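Local coordinates for hydrophilic protein, virA protein (Chromobacterium violaceum, PDB 3BO6) that is a phosphothreonine lyase effector of the SpvC family that probably removes phosphate irreversibly from phosphothreonine in host MAP kinases by beta-elimination, at residues P38-S41 against G42-S46; V116-M119 against E120-D123; R90-V93 against P94-F97; F49-Q53 against G54-E58. All coordinates share one frame; numbering follows the deposited sequence. Where two conformers were deposited one is given.

Contact 1 (P38-S41 against G42-S46)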
loop_
_atom_site.group_PDB
_atom_site.type_symbol
_atom_site.label_atom_id
_atom_site.label_comp_id
_atom_site.label_asym_id
_atom_site.label_seq_id
_atom_site.Cartn_x
_atom_site.Cartn_y
_atom_site.Cartn_z
ATOM N N PRO A 38 -15.401 9.473 -2.103
ATOM C CA PRO A 38 -15.298 10.678 -1.278
ATOM C C PRO A 38 -14.129 11.535 -1.749
ATOM O O PRO A 38 -13.213 11.012 -2.409
ATOM C CB PRO A 38 -14.982 10.120 0.126
ATOM C CG PRO A 38 -15.366 8.696 0.082
ATOM C CD PRO A 38 -15.167 8.246 -1.324
ATOM N N ASP A 39 -14.141 12.828 -1.439
ATOM C CA ASP A 39 -12.897 13.577 -1.561
ATOM C C ASP A 39 -12.168 13.572 -0.218
ATOM O O ASP A 39 -12.648 12.983 0.755
ATOM C CB ASP A 39 -13.096 14.989 -2.151
ATOM C CG ASP A 39 -13.873 15.921 -1.240
ATOM O OD1 ASP A 39 -14.194 15.545 -0.099
ATOM O OD2 ASP A 39 -14.162 17.045 -1.701
ATOM N N TYR A 40 -11.003 14.207 -0.172
ATOM C CA TYR A 40 -10.161 14.114 1.013
ATOM C C TYR A 40 -10.871 14.687 2.246
ATOM O O TYR A 40 -10.938 14.038 3.302
ATOM C CB TYR A 40 -8.840 14.841 0.776
ATOM C CG TYR A 40 -7.908 14.786 1.966
ATOM C CD1 TYR A 40 -7.228 13.629 2.285
ATOM C CD2 TYR A 40 -7.719 15.898 2.767
ATOM C CE1 TYR A 40 -6.362 13.584 3.369
ATOM C CE2 TYR A 40 -6.860 15.865 3.853
ATOM C CZ TYR A 40 -6.191 14.707 4.150
ATOM O OH TYR A 40 -5.349 14.661 5.246
ATOM N N SER A 41 -11.380 15.912 2.110
ATOM C CA SER A 41 -12.040 16.584 3.223
ATOM C C SER A 41 -13.291 15.821 3.676
ATOM O O SER A 41 -13.585 15.762 4.862
ATOM C CB SER A 41 -12.389 18.023 2.845
ATOM O OG SER A 41 -12.958 18.701 3.950
ATOM N N GLY A 42 -14.007 15.222 2.732
ATOM C CA GLY A 42 -15.172 14.415 3.055
ATOM C C GLY A 42 -14.821 13.159 3.827
ATOM O O GLY A 42 -15.503 12.776 4.786
ATOM N N MET A 43 -13.754 12.498 3.404
ATOM C CA MET A 43 -13.348 11.322 4.145
ATOM C C MET A 43 -13.030 11.656 5.608
ATOM O O MET A 43 -13.262 10.822 6.497
ATOM C CB MET A 43 -12.192 10.596 3.473
ATOM C CG MET A 43 -11.869 9.304 4.185
ATOM S SD MET A 43 -10.965 8.143 3.169
ATOM C CE MET A 43 -10.803 6.802 4.338
ATOM N N ARG A 44 -12.578 12.876 5.890
ATOM C CA ARG A 44 -12.374 13.304 7.276
ATOM C C ARG A 44 -13.671 13.270 8.089
ATOM O O ARG A 44 -13.648 13.114 9.322
ATOM C CB ARG A 44 -11.785 14.716 7.314
ATOM C CG ARG A 44 -10.434 14.864 6.624
ATOM C CD ARG A 44 -9.828 16.242 6.906
ATOM N NE ARG A 44 -9.392 16.351 8.291
ATOM C CZ ARG A 44 -9.938 17.150 9.202
ATOM N NH1 ARG A 44 -10.938 17.958 8.875
ATOM N NH2 ARG A 44 -9.462 17.152 10.443
ATOM N N GLN A 45 -14.799 13.422 7.407
ATOM C CA GLN A 45 -16.095 13.486 8.072
ATOM C C GLN A 45 -16.748 12.126 8.254
ATOM O O GLN A 45 -17.912 12.033 8.651
ATOM C CB GLN A 45 -17.037 14.423 7.313
ATOM C CG GLN A 45 -16.543 15.842 7.296
ATOM C CD GLN A 45 -16.355 16.382 8.696
ATOM O OE1 GLN A 45 -17.173 16.120 9.587
ATOM N NE2 GLN A 45 -15.282 17.143 8.905
ATOM N N SER A 46 -15.994 11.065 7.989
ATOM C CA SER A 46 -16.552 9.730 8.120
ATOM C C SER A 46 -16.928 9.471 9.557
ATOM O O SER A 46 -17.798 8.650 9.844
ATOM C CB SER A 46 -15.541 8.682 7.683
ATOM O OG SER A 46 -15.223 8.848 6.319
HETATM O O HOH W 1 -13.306 17.749 6.663
#

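Contact 2 (V116-M119 against E120-D123)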
loop_
_atom_site.group_PDB
_atom_site.type_symbol
_atom_site.label_atom_id
_atom_site.label_comp_id
_atom_site.label_asym_id
_atom_site.label_seq_id
_atom_site.Cartn_x
_atom_site.Cartn_y
_atom_site.Cartn_z
ATOM N N VAL A 116 -4.882 7.094 5.163
ATOM C CA VAL A 116 -4.258 8.339 4.762
ATOM C C VAL A 116 -4.150 9.255 5.978
ATOM O O VAL A 116 -5.048 9.297 6.817
ATOM C CB VAL A 116 -5.035 9.026 3.593
ATOM C CG1 VAL A 116 -6.437 9.444 4.023
ATOM C CG2 VAL A 116 -4.262 10.200 3.048
ATOM N N THR A 117 -3.056 9.995 6.080
ATOM C CA THR A 117 -2.863 10.795 7.262
ATOM C C THR A 117 -3.840 11.961 7.185
ATOM O O THR A 117 -4.104 12.508 6.099
ATOM C CB THR A 117 -1.455 11.405 7.131
ATOM O OG1 THR A 117 -0.494 10.345 7.072
ATOM C CG2 THR A 117 -1.116 12.354 8.305
ATOM N N ASP A 118 -4.366 12.343 8.343
ATOM C CA ASP A 118 -5.161 13.557 8.472
ATOM C C ASP A 118 -4.209 14.727 8.668
ATOM O O ASP A 118 -3.623 14.907 9.754
ATOM C CB ASP A 118 -6.105 13.439 9.670
ATOM C CG ASP A 118 -7.013 14.660 9.825
ATOM O OD1 ASP A 118 -6.719 15.702 9.201
ATOM O OD2 ASP A 118 -8.001 14.553 10.567
ATOM N N MET A 119 -4.074 15.552 7.644
ATOM C CA MET A 119 -3.057 16.595 7.642
ATOM C C MET A 119 -3.390 17.753 8.583
ATOM O O MET A 119 -2.530 18.579 8.881
ATOM C CB MET A 119 -2.830 17.109 6.216
ATOM C CG MET A 119 -2.291 16.026 5.258
ATOM S SD MET A 119 -0.808 15.144 5.827
ATOM C CE MET A 119 0.422 16.421 5.687
ATOM N N GLU A 120 -4.633 17.812 9.046
ATOM C CA GLU A 120 -5.019 18.820 10.033
ATOM C C GLU A 120 -4.626 18.437 11.459
ATOM O O GLU A 120 -4.552 19.297 12.343
ATOM C CB GLU A 120 -6.523 19.080 9.954
ATOM C CG GLU A 120 -6.979 19.572 8.601
ATOM C CD GLU A 120 -6.324 20.882 8.213
ATOM O OE1 GLU A 120 -5.973 21.037 7.025
ATOM O OE2 GLU A 120 -6.159 21.755 9.097
ATOM N N ARG A 121 -4.375 17.157 11.693
ATOM C CA ARG A 121 -4.079 16.683 13.047
ATOM C C ARG A 121 -2.625 16.247 13.215
ATOM O O ARG A 121 -2.070 16.321 14.312
ATOM C CB ARG A 121 -4.990 15.503 13.403
ATOM C CG ARG A 121 -6.479 15.811 13.380
ATOM C CD ARG A 121 -6.889 16.736 14.511
ATOM N NE ARG A 121 -6.995 18.129 14.081
ATOM C CZ ARG A 121 -8.145 18.747 13.823
ATOM N NH1 ARG A 121 -8.148 20.017 13.440
ATOM N NH2 ARG A 121 -9.296 18.100 13.950
ATOM N N VAL A 122 -2.010 15.747 12.149
ATOM C CA VAL A 122 -0.666 15.202 12.251
ATOM C C VAL A 122 0.376 16.264 12.661
ATOM O O VAL A 122 0.239 17.470 12.377
ATOM C CB VAL A 122 -0.271 14.539 10.901
ATOM C CG1 VAL A 122 0.019 15.618 9.849
ATOM C CG2 VAL A 122 0.922 13.602 11.081
ATOM N N ASP A 123 1.413 15.796 13.355
ATOM C CA ASP A 123 2.633 16.573 13.560
ATOM C C ASP A 123 3.212 16.853 12.168
ATOM O O ASP A 123 3.495 15.923 11.420
ATOM C CB ASP A 123 3.572 15.713 14.414
ATOM C CG ASP A 123 5.034 16.156 14.375
ATOM O OD1 ASP A 123 5.375 17.238 13.860
ATOM O OD2 ASP A 123 5.865 15.373 14.886
HETATM O O HOH W 2 -3.268 21.358 7.220
#

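Contact 3 (R90-V93 against P94-F97)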
loop_
_atom_site.group_PDB
_atom_site.type_symbol
_atom_site.label_atom_id
_atom_site.label_comp_id
_atom_site.label_asym_id
_atom_site.label_seq_id
_atom_site.Cartn_x
_atom_site.Cartn_y
_atom_site.Cartn_z
ATOM N N ARG A 90 4.136 17.406 1.084
ATOM C CA ARG A 90 3.266 17.594 2.247
ATOM C C ARG A 90 1.996 18.402 1.974
ATOM O O ARG A 90 0.930 18.054 2.453
ATOM C CB ARG A 90 4.061 18.234 3.388
ATOM C CG ARG A 90 3.267 18.468 4.684
ATOM C CD ARG A 90 4.165 18.972 5.824
ATOM N NE ARG A 90 4.874 20.206 5.478
ATOM C CZ ARG A 90 5.966 20.635 6.103
ATOM N NH1 ARG A 90 6.472 19.935 7.115
ATOM N NH2 ARG A 90 6.548 21.766 5.729
ATOM N N GLU A 91 2.109 19.473 1.196
ATOM C CA GLU A 91 0.960 20.341 0.932
ATOM C C GLU A 91 0.005 19.818 -0.155
ATOM O O GLU A 91 -1.039 20.429 -0.426
ATOM C CB GLU A 91 1.446 21.761 0.589
ATOM C CG GLU A 91 1.925 22.579 1.804
ATOM C CD GLU A 91 3.308 22.182 2.307
ATOM O OE1 GLU A 91 4.227 22.035 1.482
ATOM O OE2 GLU A 91 3.481 22.026 3.539
ATOM N N GLN A 92 0.362 18.693 -0.774
ATOM C CA GLN A 92 -0.404 18.149 -1.902
ATOM C C GLN A 92 -1.230 16.893 -1.565
ATOM O O GLN A 92 -1.763 16.243 -2.455
ATOM C CB GLN A 92 0.531 17.865 -3.092
ATOM C CG GLN A 92 1.159 19.138 -3.673
ATOM C CD GLN A 92 2.152 18.873 -4.784
ATOM O OE1 GLN A 92 2.314 17.744 -5.223
ATOM N NE2 GLN A 92 2.845 19.919 -5.223
ATOM N N VAL A 93 -1.360 16.562 -0.288
ATOM C CA VAL A 93 -2.117 15.364 0.072
ATOM C C VAL A 93 -3.571 15.345 -0.439
ATOM O O VAL A 93 -4.012 14.346 -0.983
ATOM C CB VAL A 93 -2.012 15.059 1.582
ATOM C CG1 VAL A 93 -2.874 13.879 1.941
ATOM C CG2 VAL A 93 -0.561 14.777 1.941
ATOM N N PRO A 94 -4.330 16.446 -0.275
ATOM C CA PRO A 94 -5.696 16.390 -0.805
ATOM C C PRO A 94 -5.733 16.149 -2.321
ATOM O O PRO A 94 -6.586 15.397 -2.790
ATOM C CB PRO A 94 -6.274 17.770 -0.437
ATOM C CG PRO A 94 -5.513 18.167 0.752
ATOM C CD PRO A 94 -4.103 17.666 0.512
ATOM N N GLN A 95 -4.830 16.778 -3.075
ATOM C CA GLN A 95 -4.751 16.557 -4.514
ATOM C C GLN A 95 -4.333 15.122 -4.851
ATOM O O GLN A 95 -4.825 14.533 -5.812
ATOM C CB GLN A 95 -3.761 17.532 -5.167
ATOM C CG GLN A 95 -4.129 18.988 -5.053
ATOM C CD GLN A 95 -3.426 19.671 -3.899
ATOM O OE1 GLN A 95 -3.545 19.258 -2.749
ATOM N NE2 GLN A 95 -2.681 20.730 -4.206
ATOM N N ALA A 96 -3.410 14.554 -4.071
ATOM C CA ALA A 96 -2.999 13.166 -4.269
ATOM C C ALA A 96 -4.161 12.224 -3.998
ATOM O O ALA A 96 -4.394 11.278 -4.749
ATOM C CB ALA A 96 -1.817 12.823 -3.385
ATOM N N PHE A 97 -4.902 12.500 -2.932
ATOM C CA PHE A 97 -6.082 11.702 -2.632
ATOM C C PHE A 97 -7.068 11.727 -3.817
ATOM O O PHE A 97 -7.604 10.687 -4.227
ATOM C CB PHE A 97 -6.752 12.209 -1.342
ATOM C CG PHE A 97 -7.884 11.336 -0.867
ATOM C CD1 PHE A 97 -7.668 10.395 0.125
ATOM C CD2 PHE A 97 -9.162 11.469 -1.406
ATOM C CE1 PHE A 97 -8.698 9.587 0.566
ATOM C CE2 PHE A 97 -10.211 10.658 -0.965
ATOM C CZ PHE A 97 -9.980 9.726 0.029
HETATM O O HOH W 3 -1.325 22.523 -2.572
#

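Contact 4 (F49-Q53 against G54-E58)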
loop_
_atom_site.group_PDB
_atom_site.type_symbol
_atom_site.label_atom_id
_atom_site.label_comp_id
_atom_site.label_asym_id
_atom_site.label_seq_id
_atom_site.Cartn_x
_atom_site.Cartn_y
_atom_site.Cartn_z
ATOM N N PHE A 49 -18.464 6.113 11.320
ATOM C CA PHE A 49 -18.768 5.143 10.280
ATOM C C PHE A 49 -19.371 5.826 9.062
ATOM O O PHE A 49 -20.311 6.623 9.174
ATOM C CB PHE A 49 -19.745 4.093 10.816
ATOM C CG PHE A 49 -20.215 3.108 9.778
ATOM C CD1 PHE A 49 -19.411 2.046 9.399
ATOM C CD2 PHE A 49 -21.464 3.239 9.192
ATOM C CE1 PHE A 49 -19.842 1.136 8.447
ATOM C CE2 PHE A 49 -21.897 2.333 8.240
ATOM C CZ PHE A 49 -21.083 1.279 7.870
ATOM N N ALA A 50 -18.807 5.526 7.899
ATOM C CA ALA A 50 -19.389 5.923 6.620
ATOM C C ALA A 50 -18.998 4.856 5.619
ATOM O O ALA A 50 -18.166 4.007 5.933
ATOM C CB ALA A 50 -18.870 7.277 6.187
ATOM N N MET A 51 -19.597 4.888 4.437
ATOM C CA MET A 51 -19.317 3.890 3.400
ATOM C C MET A 51 -19.164 4.531 2.027
ATOM O O MET A 51 -19.873 5.493 1.691
ATOM C CB MET A 51 -20.463 2.876 3.284
ATOM C CG MET A 51 -20.729 2.022 4.494
ATOM S SD MET A 51 -19.506 0.714 4.705
ATOM C CE MET A 51 -19.429 -0.039 3.078
ATOM N N SER A 52 -18.256 3.980 1.225
ATOM C CA SER A 52 -18.201 4.302 -0.197
ATOM C C SER A 52 -17.623 3.124 -0.964
ATOM O O SER A 52 -16.587 2.584 -0.570
ATOM C CB SER A 52 -17.369 5.553 -0.443
ATOM O OG SER A 52 -17.382 5.883 -1.829
ATOM N N GLN A 53 -18.294 2.726 -2.040
ATOM C CA GLN A 53 -17.820 1.656 -2.917
ATOM C C GLN A 53 -17.522 0.358 -2.176
ATOM O O GLN A 53 -16.603 -0.379 -2.539
ATOM C CB GLN A 53 -16.582 2.118 -3.691
ATOM C CG GLN A 53 -16.845 3.336 -4.580
ATOM C CD GLN A 53 -17.620 2.979 -5.834
ATOM O OE1 GLN A 53 -17.803 1.802 -6.146
ATOM N NE2 GLN A 53 -18.073 3.992 -6.562
ATOM N N GLY A 54 -18.283 0.087 -1.123
ATOM C CA GLY A 54 -18.070 -1.133 -0.356
ATOM C C GLY A 54 -16.931 -1.082 0.650
ATOM O O GLY A 54 -16.640 -2.088 1.306
ATOM N N PHE A 55 -16.298 0.086 0.787
ATOM C CA PHE A 55 -15.274 0.305 1.805
ATOM C C PHE A 55 -15.911 1.014 3.010
ATOM O O PHE A 55 -16.599 2.027 2.849
ATOM C CB PHE A 55 -14.127 1.170 1.243
ATOM C CG PHE A 55 -13.173 0.436 0.335
ATOM C CD1 PHE A 55 -13.496 0.178 -0.994
ATOM C CD2 PHE A 55 -11.935 0.013 0.806
ATOM C CE1 PHE A 55 -12.596 -0.500 -1.821
ATOM C CE2 PHE A 55 -11.046 -0.645 -0.010
ATOM C CZ PHE A 55 -11.368 -0.914 -1.318
ATOM N N GLN A 56 -15.713 0.464 4.203
ATOM C CA GLN A 56 -16.069 1.140 5.445
ATOM C C GLN A 56 -15.049 2.231 5.718
ATOM O O GLN A 56 -13.841 1.988 5.630
ATOM C CB GLN A 56 -16.063 0.134 6.595
ATOM C CG GLN A 56 -17.033 -1.030 6.404
ATOM C CD GLN A 56 -17.081 -1.981 7.590
ATOM O OE1 GLN A 56 -17.882 -2.911 7.623
ATOM N NE2 GLN A 56 -16.225 -1.745 8.571
ATOM N N LEU A 57 -15.524 3.433 6.052
ATOM C CA LEU A 57 -14.646 4.565 6.309
ATOM C C LEU A 57 -14.722 4.991 7.770
ATOM O O LEU A 57 -15.807 5.003 8.360
ATOM C CB LEU A 57 -15.029 5.755 5.434
ATOM C CG LEU A 57 -15.300 5.481 3.954
ATOM C CD1 LEU A 57 -15.717 6.777 3.254
ATOM C CD2 LEU A 57 -14.046 4.907 3.301
ATOM N N GLU A 58 -13.586 5.388 8.334
ATOM C CA GLU A 58 -13.535 5.820 9.732
ATOM C C GLU A 58 -12.578 6.978 9.901
ATOM O O GLU A 58 -11.468 6.956 9.373
ATOM C CB GLU A 58 -13.082 4.662 10.624
ATOM C CG GLU A 58 -13.925 3.411 10.495
ATOM C CD GLU A 58 -13.184 2.171 10.952
ATOM O OE1 GLU A 58 -13.850 1.187 11.336
ATOM O OE2 GLU A 58 -11.935 2.183 10.930
#

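Contact 1 (P38-S41 against G42-S46)
Asp-39 caps the N-terminal end of helix 40-44 by accepting a hydrogen bond from the amide of Gly-42. Its OD1 lies 2.9 Å from Gly-42 N, and CG, held between the backbone N and the carbonyl carbon (chi1 67°), turns the carboxylate back over the first turn. A short anionic acceptor suits an N-cap, where amides have no preceding helical carbonyl, and the charge would probably suit the helix dipole as well. Gly-42, having no side chain, lets OD1 approach its CA to 3.5 Å.

Backbone bonds then take over: Met-43 N to Asp-39 O is 2.9 Å, and Arg-44 N to Tyr-40 O is longer, at 3.3 Å.

Apolar contact is modest. Pro-38 CB comes within 4.4 Å of Met-43 CB, and Arg-44 CD passes Tyr-40 CE2 obliquely.

On the solvent side a water joins Ser-41 O and OG to Arg-44 NH1 and Gln-45 NE2.

The buried Tyr-40 and Met-43 pack against strand 65-70 and helix 93-104, while Pro-38, Met-43 and Ser-46 touch Leu-57. Tyr-40 OH is hydrogen-bonded to Thr-117 O and Met-119 N, and Arg-44 NE forms a salt bridge with Asp-118, fastening the helix to the end of strand 113-117.

Contact 2 (V116-M119 against E120-D123)
Asp-118 and Glu-120 form an Asx turn just where strand 113-117 gives way to a loop, and the Asp-118 side chain organises it. From CB the chain leads to a CG anti to the backbone N (chi1 -177°), which carries the carboxylate alongside the residues that follow. CG lies 3.8 Å from Arg-121 CG. OD1 accepts from Glu-120 N at 3.0 Å, the N-H arriving on the anti side and 34° out of the carboxylate plane; the same oxygen also pairs with Arg-44 of helix 40-44. OD2 rests 3.4 Å from Arg-121 CG; it is the arginine's methylene chain that lies here, with the guanidinium group farther off.

The main chain of the same residue closes the turn. Asp-118 O takes two amides, Arg-121 N at 3.1 Å from well above the carbonyl plane and Val-122 N at 3.0 Å almost in line with the C=O bond. Aspartate suits the place because its side chain is short enough to reach an amide only two residues on.

Three side chains make the carbon contacts of the turn. Met-119 runs beside Val-122, its SD 4.1 Å from Val-122 CG1. Thr-117 meets the same valine at about a right angle: its OG1 is bonded to Val-128 O, and its methyl CG2 presses on Val-122 CB at a tight 3.5 Å.

Contact 3 (R90-V93 against P94-F97)
Gln-92 and Val-93 meet Gln-95, Ala-96 and Phe-97 in a local contact around the first turn of helix 93-104, which packs beside the antiparallel sheet against strands 113-117 and 134-137. It is a helix N-terminus, with Gln-92 at the N-cap position.

Two i to i+4 backbone bonds start the helix. Ala-96 N reaches Gln-92 O at 2.9 Å, and Phe-97 N reaches Val-93 O at 2.8 Å, both close to straight. Proline fits at position 94 because a first-turn amide has no earlier helical carbonyl to bond, and so the missing N-H costs nothing; Pro-94 CD sits 3.5 Å from Val-93 CB, a closeness that the Val-Pro peptide bond itself imposes.

Gln-92, an extended chain, reaches a neighbouring loop, where its OE1 accepts from Met-172 N. The beta-branched Val-93 packs on Tyr-40 and Val-116. Ala-96 is small enough to sit close to the turn, with CB 3.5 Å from Gln-92 O, and it faces Phe-134. Phe-97, its CG anti to the backbone N (chi1 -173°), swings its ring away from the turn toward Met-43 and Trp-114.

Just ahead of the cap, Arg-90 NE and Glu-91 OE2 form a salt bridge lying in the guanidinium plane, while the other carboxylate oxygen, OE1, is bonded to Gln-89 NE2. Gln-95, bent at chi2 (97°), folds back over the cap and crosses Gln-92 at about a right angle. Its OE1 lies 3.4 Å from Gln-92 CA, and its NE2 donates to a water at 2.8 Å that in turn donates to Glu-91 O.

Contact 4 (F49-Q53 against G54-E58)
Strands 49-52 and 55-58 run antiparallel as a beta hairpin, their axes 4.5 Å apart at closest and 143° between their directions. A two-residue type I' turn with Gln-53 and Gly-54 at its corners joins them. Ala-50 pairs with Leu-57 and Ser-52 with Phe-55 as hydrogen-bonded pairs, each with two N-H to O bonds, the shortest being Leu-57 N to Ala-50 O at 2.7 Å. Met-51 and Gln-56 form the non-hydrogen-bonded pair between them, where Met-51 CA makes a CA-H...O contact with Phe-55 O at 3.3 Å. Both turn corners have positive phi, a left-handed backbone that glycine adopts easily at the second corner, where phi reaches 81°.

On one face Ala-50, Ser-52, Phe-55 and Leu-57 point together. Small Ala-50 leaves room for its branched partner, with CB to Leu-57 CB at 4.2 Å, and Leu-57 also packs on Ala-68 of the next strand. The Phe-55 ring turns an edge to the turn, CD1 lying 3.5 Å from Gln-53 O.

The other face carries Met-51 and Gln-56. Gln-56 runs out beside Met-51, both pointing the same way. Phe-49, with CG anti to the backbone N (chi1 175°), brings the edge of its ring to the same glutamine, CE1 lying 4.1 Å from Gln-56 CG. Methionine suits its site because an unbranched thioether can bend: twisted at chi2 and chi3, it places SD 3.5 Å from Gln-56 CG and carries CE back toward the turn, to 3.6 Å from Gly-54 C.

Overall arrangement
From the N terminus, contact 1 forms the short helix 40-44, and the chain then passes almost at once into the hairpin of contact 4, which supplies the edge strand 49-52 of the seven-stranded antiparallel sheet. Contact 3 opens helix 93-104, and contact 2 ends strand 113-117. Each closes a local turn, and none nests in or crosses another. Contact 1 is the hub: it touches the other three, meeting contact 4 through Leu-57, contact 3 through Phe-97 and contact 2 through Tyr-40. Contacts 2 and 3 also touch, Met-119 lying on Arg-90 and Val-93. Contact 4 stays about 7 Å, nearest atoms, from contacts 2 and 3. Together they tie two helices to one region of the sheet.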